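Long-range contact in thioredoxin (Thermosipho africanus, PDB 6MOS), which probably acts as a thiol-disulfide oxidoreductase of the thioredoxin family, using a redox-active cysteine pair to reduce disulfides in partner proteins: residues I84-F94 against V103-L111. Residues are numbered along the deposited sequence; the frame is centred on the assembly and turned at random.
Sequences ILDKEFEIKRF and VINTIERYL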
loop_
_atom_site.group_PDB
_atom_site.type_symbol
_atom_site.label_atom_id
_atom_site.label_comp_id
_atom_site.label_asym_id
_atom_site.label_seq_id
_atom_site.Cartn_x
_atom_site.Cartn_y
_atom_site.Cartn_z
ATOM N N ILE A 84 -0.650 -0.712 -4.874
ATOM C CA ILE A 84 0.357 -1.596 -5.448
ATOM C C ILE A 84 0.679 -1.093 -6.849
ATOM O O ILE A 84 -0.230 -0.805 -7.638
ATOM C CB ILE A 84 -0.132 -3.056 -5.464
ATOM C CG1 ILE A 84 -0.566 -3.473 -4.051
ATOM C CG2 ILE A 84 0.966 -3.967 -5.977
ATOM C CD1 ILE A 84 -1.223 -4.839 -3.981
ATOM N N LEU A 85 1.966 -0.951 -7.156
ATOM C CA LEU A 85 2.371 -0.424 -8.449
ATOM C C LEU A 85 3.417 -1.324 -9.083
ATOM O O LEU A 85 4.134 -2.061 -8.399
ATOM C CB LEU A 85 2.934 1.004 -8.345
ATOM C CG LEU A 85 2.019 2.075 -7.753
ATOM C CD1 LEU A 85 2.342 2.288 -6.282
ATOM C CD2 LEU A 85 2.110 3.375 -8.525
ATOM N N ASP A 86 3.502 -1.228 -10.407
ATOM C CA ASP A 86 4.541 -1.882 -11.190
ATOM C C ASP A 86 4.941 -0.927 -12.303
ATOM O O ASP A 86 4.104 -0.570 -13.137
ATOM C CB ASP A 86 4.046 -3.208 -11.765
ATOM C CG ASP A 86 5.129 -3.968 -12.501
ATOM O OD1 ASP A 86 6.319 -3.620 -12.343
ATOM O OD2 ASP A 86 4.785 -4.917 -13.234
ATOM N N LYS A 87 6.209 -0.516 -12.319
ATOM C CA LYS A 87 6.699 0.461 -13.296
ATOM C C LYS A 87 5.888 1.753 -13.216
ATOM O O LYS A 87 5.507 2.338 -14.233
ATOM C CB LYS A 87 6.679 -0.115 -14.718
ATOM C CG LYS A 87 7.517 0.660 -15.737
ATOM C CD LYS A 87 6.681 1.074 -16.952
ATOM C CE LYS A 87 7.521 1.831 -17.980
ATOM N NZ LYS A 87 8.716 1.049 -18.419
ATOM N N GLU A 88 5.599 2.186 -11.990
ATOM C CA GLU A 88 4.799 3.371 -11.691
ATOM C C GLU A 88 3.359 3.259 -12.183
ATOM O O GLU A 88 2.621 4.253 -12.149
ATOM C CB GLU A 88 5.442 4.648 -12.255
ATOM C CG GLU A 88 6.176 5.488 -11.222
ATOM C CD GLU A 88 6.617 6.826 -11.777
ATOM O OE1 GLU A 88 7.575 6.850 -12.580
ATOM O OE2 GLU A 88 5.992 7.851 -11.423
ATOM N N PHE A 89 2.937 2.075 -12.628
ATOM C CA PHE A 89 1.574 1.825 -13.079
ATOM C C PHE A 89 0.766 1.234 -11.930
ATOM O O PHE A 89 1.200 0.273 -11.292
ATOM C CB PHE A 89 1.557 0.868 -14.272
ATOM C CG PHE A 89 0.240 0.822 -14.992
ATOM C CD1 PHE A 89 -0.870 0.230 -14.411
ATOM C CD2 PHE A 89 0.112 1.374 -16.258
ATOM C CE1 PHE A 89 -2.078 0.199 -15.068
ATOM C CE2 PHE A 89 -1.094 1.338 -16.924
ATOM C CZ PHE A 89 -2.190 0.751 -16.330
ATOM N N GLU A 90 -0.420 1.789 -11.692
ATOM C CA GLU A 90 -1.211 1.429 -10.519
ATOM C C GLU A 90 -1.961 0.126 -10.781
ATOM O O GLU A 90 -2.918 0.099 -11.564
ATOM C CB GLU A 90 -2.166 2.563 -10.166
ATOM C CG GLU A 90 -2.958 2.301 -8.920
ATOM C CD GLU A 90 -3.630 3.552 -8.370
ATOM O OE1 GLU A 90 -3.035 4.649 -8.440
ATOM O OE2 GLU A 90 -4.756 3.432 -7.860
ATOM N N ILE A 91 -1.529 -0.951 -10.106
ATOM C CA ILE A 91 -2.131 -2.282 -10.236
ATOM C C ILE A 91 -3.430 -2.386 -9.450
ATOM O O ILE A 91 -4.399 -3.009 -9.905
ATOM C CB ILE A 91 -1.128 -3.351 -9.766
ATOM C CG1 ILE A 91 0.031 -3.473 -10.729
ATOM C CG2 ILE A 91 -1.803 -4.706 -9.578
ATOM C CD1 ILE A 91 1.183 -4.216 -10.107
ATOM N N LYS A 92 -3.464 -1.810 -8.250
ATOM C CA LYS A 92 -4.633 -1.945 -7.392
ATOM C C LYS A 92 -4.519 -0.962 -6.239
ATOM O O LYS A 92 -3.434 -0.783 -5.679
ATOM C CB LYS A 92 -4.756 -3.379 -6.854
ATOM C CG LYS A 92 -6.108 -3.703 -6.234
ATOM C CD LYS A 92 -7.138 -4.018 -7.308
ATOM C CE LYS A 92 -8.265 -4.861 -6.740
ATOM N NZ LYS A 92 -8.844 -4.242 -5.508
ATOM N N ARG A 93 -5.636 -0.324 -5.898
ATOM C CA ARG A 93 -5.709 0.578 -4.763
ATOM C C ARG A 93 -6.658 -0.015 -3.728
ATOM O O ARG A 93 -7.705 -0.579 -4.079
ATOM C CB ARG A 93 -6.168 1.974 -5.210
ATOM C CG ARG A 93 -6.253 3.007 -4.103
ATOM C CD ARG A 93 -6.713 4.356 -4.637
ATOM N NE ARG A 93 -5.779 4.917 -5.603
ATOM C CZ ARG A 93 -5.560 6.224 -5.747
ATOM N NH1 ARG A 93 -6.212 7.087 -4.978
ATOM N NH2 ARG A 93 -4.682 6.661 -6.640
ATOM N N PHE A 94 -6.267 0.069 -2.457
ATOM C CA PHE A 94 -7.103 -0.370 -1.342
ATOM C C PHE A 94 -7.363 0.824 -0.436
ATOM O O PHE A 94 -6.424 1.408 0.103
ATOM C CB PHE A 94 -6.430 -1.486 -0.540
ATOM C CG PHE A 94 -6.032 -2.680 -1.354
ATOM C CD1 PHE A 94 -4.822 -2.703 -2.035
ATOM C CD2 PHE A 94 -6.850 -3.796 -1.422
ATOM C CE1 PHE A 94 -4.445 -3.814 -2.781
ATOM C CE2 PHE A 94 -6.471 -4.915 -2.165
ATOM C CZ PHE A 94 -5.274 -4.920 -2.843
ATOM N N VAL A 103 -4.667 -7.568 0.208
ATOM C CA VAL A 103 -3.417 -7.047 -0.335
ATOM C C VAL A 103 -2.477 -8.187 -0.702
ATOM O O VAL A 103 -1.899 -8.212 -1.794
ATOM C CB VAL A 103 -2.759 -6.081 0.665
ATOM C CG1 VAL A 103 -1.443 -5.538 0.095
ATOM C CG2 VAL A 103 -3.721 -4.948 0.991
ATOM N N ILE A 104 -2.307 -9.147 0.209
ATOM C CA ILE A 104 -1.447 -10.289 -0.087
ATOM C C ILE A 104 -1.964 -11.037 -1.304
ATOM O O ILE A 104 -1.189 -11.435 -2.188
ATOM C CB ILE A 104 -1.335 -11.216 1.137
ATOM C CG1 ILE A 104 -0.633 -10.491 2.285
ATOM C CG2 ILE A 104 -0.567 -12.486 0.766
ATOM C CD1 ILE A 104 -0.729 -11.211 3.615
ATOM N N ASN A 105 -3.284 -11.237 -1.374
ATOM C CA ASN A 105 -3.856 -11.993 -2.480
ATOM C C ASN A 105 -3.599 -11.304 -3.814
ATOM O O ASN A 105 -3.301 -11.968 -4.813
ATOM C CB ASN A 105 -5.350 -12.191 -2.251
ATOM C CG ASN A 105 -5.864 -13.440 -2.908
ATOM O OD1 ASN A 105 -6.635 -13.375 -3.869
ATOM N ND2 ASN A 105 -5.429 -14.595 -2.406
ATOM N N THR A 106 -3.702 -9.971 -3.851
ATOM C CA THR A 106 -3.462 -9.249 -5.097
ATOM C C THR A 106 -1.999 -9.345 -5.506
ATOM O O THR A 106 -1.691 -9.536 -6.691
ATOM C CB THR A 106 -3.888 -7.783 -4.957
ATOM O OG1 THR A 106 -5.303 -7.712 -4.743
ATOM C CG2 THR A 106 -3.535 -6.990 -6.205
ATOM N N ILE A 107 -1.086 -9.221 -4.538
ATOM C CA ILE A 107 0.335 -9.334 -4.847
ATOM C C ILE A 107 0.645 -10.719 -5.396
ATOM O O ILE A 107 1.370 -10.863 -6.388
ATOM C CB ILE A 107 1.182 -9.003 -3.603
ATOM C CG1 ILE A 107 0.948 -7.558 -3.176
ATOM C CG2 ILE A 107 2.654 -9.241 -3.870
ATOM C CD1 ILE A 107 1.817 -7.099 -2.004
ATOM N N GLU A 108 0.066 -11.760 -4.789
ATOM C CA GLU A 108 0.340 -13.116 -5.258
ATOM C C GLU A 108 -0.239 -13.357 -6.645
ATOM O O GLU A 108 0.450 -13.899 -7.524
ATOM C CB GLU A 108 -0.195 -14.137 -4.255
ATOM C CG GLU A 108 0.754 -14.335 -3.092
ATOM C CD GLU A 108 0.359 -15.474 -2.178
ATOM O OE1 GLU A 108 -0.840 -15.823 -2.138
ATOM O OE2 GLU A 108 1.257 -16.021 -1.497
ATOM N N ARG A 109 -1.485 -12.942 -6.875
ATOM C CA ARG A 109 -2.087 -13.122 -8.194
ATOM C C ARG A 109 -1.312 -12.368 -9.263
ATOM O O ARG A 109 -1.086 -12.894 -10.362
ATOM C CB ARG A 109 -3.547 -12.670 -8.184
ATOM C CG ARG A 109 -4.482 -13.518 -7.331
ATOM C CD ARG A 109 -5.908 -13.476 -7.867
ATOM N NE ARG A 109 -6.266 -12.155 -8.379
ATOM C CZ ARG A 109 -6.719 -11.156 -7.626
ATOM N NH1 ARG A 109 -6.860 -11.323 -6.318
ATOM N NH2 ARG A 109 -7.019 -9.987 -8.183
ATOM N N TYR A 110 -0.894 -11.130 -8.966
ATOM C CA TYR A 110 -0.140 -10.365 -9.952
ATOM C C TYR A 110 1.189 -11.034 -10.273
ATOM O O TYR A 110 1.594 -11.103 -11.442
ATOM C CB TYR A 110 0.094 -8.933 -9.467
ATOM C CG TYR A 110 0.767 -8.079 -10.522
ATOM C CD1 TYR A 110 0.050 -7.599 -11.612
ATOM C CD2 TYR A 110 2.117 -7.777 -10.440
ATOM C CE1 TYR A 110 0.652 -6.832 -12.577
ATOM C CE2 TYR A 110 2.735 -7.003 -11.407
ATOM C CZ TYR A 110 1.994 -6.532 -12.469
ATOM O OH TYR A 110 2.607 -5.762 -13.425
ATOM N N LEU A 111 1.883 -11.543 -9.254
ATOM C CA LEU A 111 3.159 -12.208 -9.518
ATOM C C LEU A 111 2.948 -13.516 -10.269
ATOM O O LEU A 111 3.759 -13.878 -11.134
ATOM C CB LEU A 111 3.913 -12.442 -8.211
ATOM C CG LEU A 111 4.501 -11.153 -7.622
ATOM C CD1 LEU A 111 5.122 -11.405 -6.262
ATOM C CD2 LEU A 111 5.524 -10.552 -8.573
#
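Ile84 CD1 reaches from the sheet into the helix face, 3.6 Å from Ile107 CG1 and 3.9 Å from Thr106 CG2. Beside it Val103 CG2 packs against one face of the Phe94 ring in a CH-pi contact, over the ring centre and 3.8 Å from the centroid. At the ring edge Phe94 CZ lies 3.4 Å from Thr106 OG1, a hydroxyl hydrogen-bonded to Glu102 O, one turn earlier in the helix. Were Phe94 an alanine, Val103 CG2 would probably lose the ring face it packs on, and a gap would be likely to open beside Thr106. A classic beta bulge, Ile91 and Lys92 opposite Ile84, turns both residues to the helix: Lys92 CB packs on Thr106 CG2, and Ile91 CD1 stands over the Tyr110 ring, 3.4 Å from its centroid. With CG anti to the backbone N (chi1 -175°), Tyr110 extends toward Asp86, the first residue of the type I' turn; Tyr110 OH is modelled only 2.3 Å from Asp86 OD2, a hydrogen bond whose shortness makes its exact length doubtful. Carboxylate and ring planes stand 82° apart. Helix 100-115 thus closes over the terminal hairpin of the thioredoxin fold, while Ile48 of helix 39-55 also touches Val103. Apolar contacts therefore carry most of the joint, and the phenol-carboxylate pair probably adds one polar tie at the turn end.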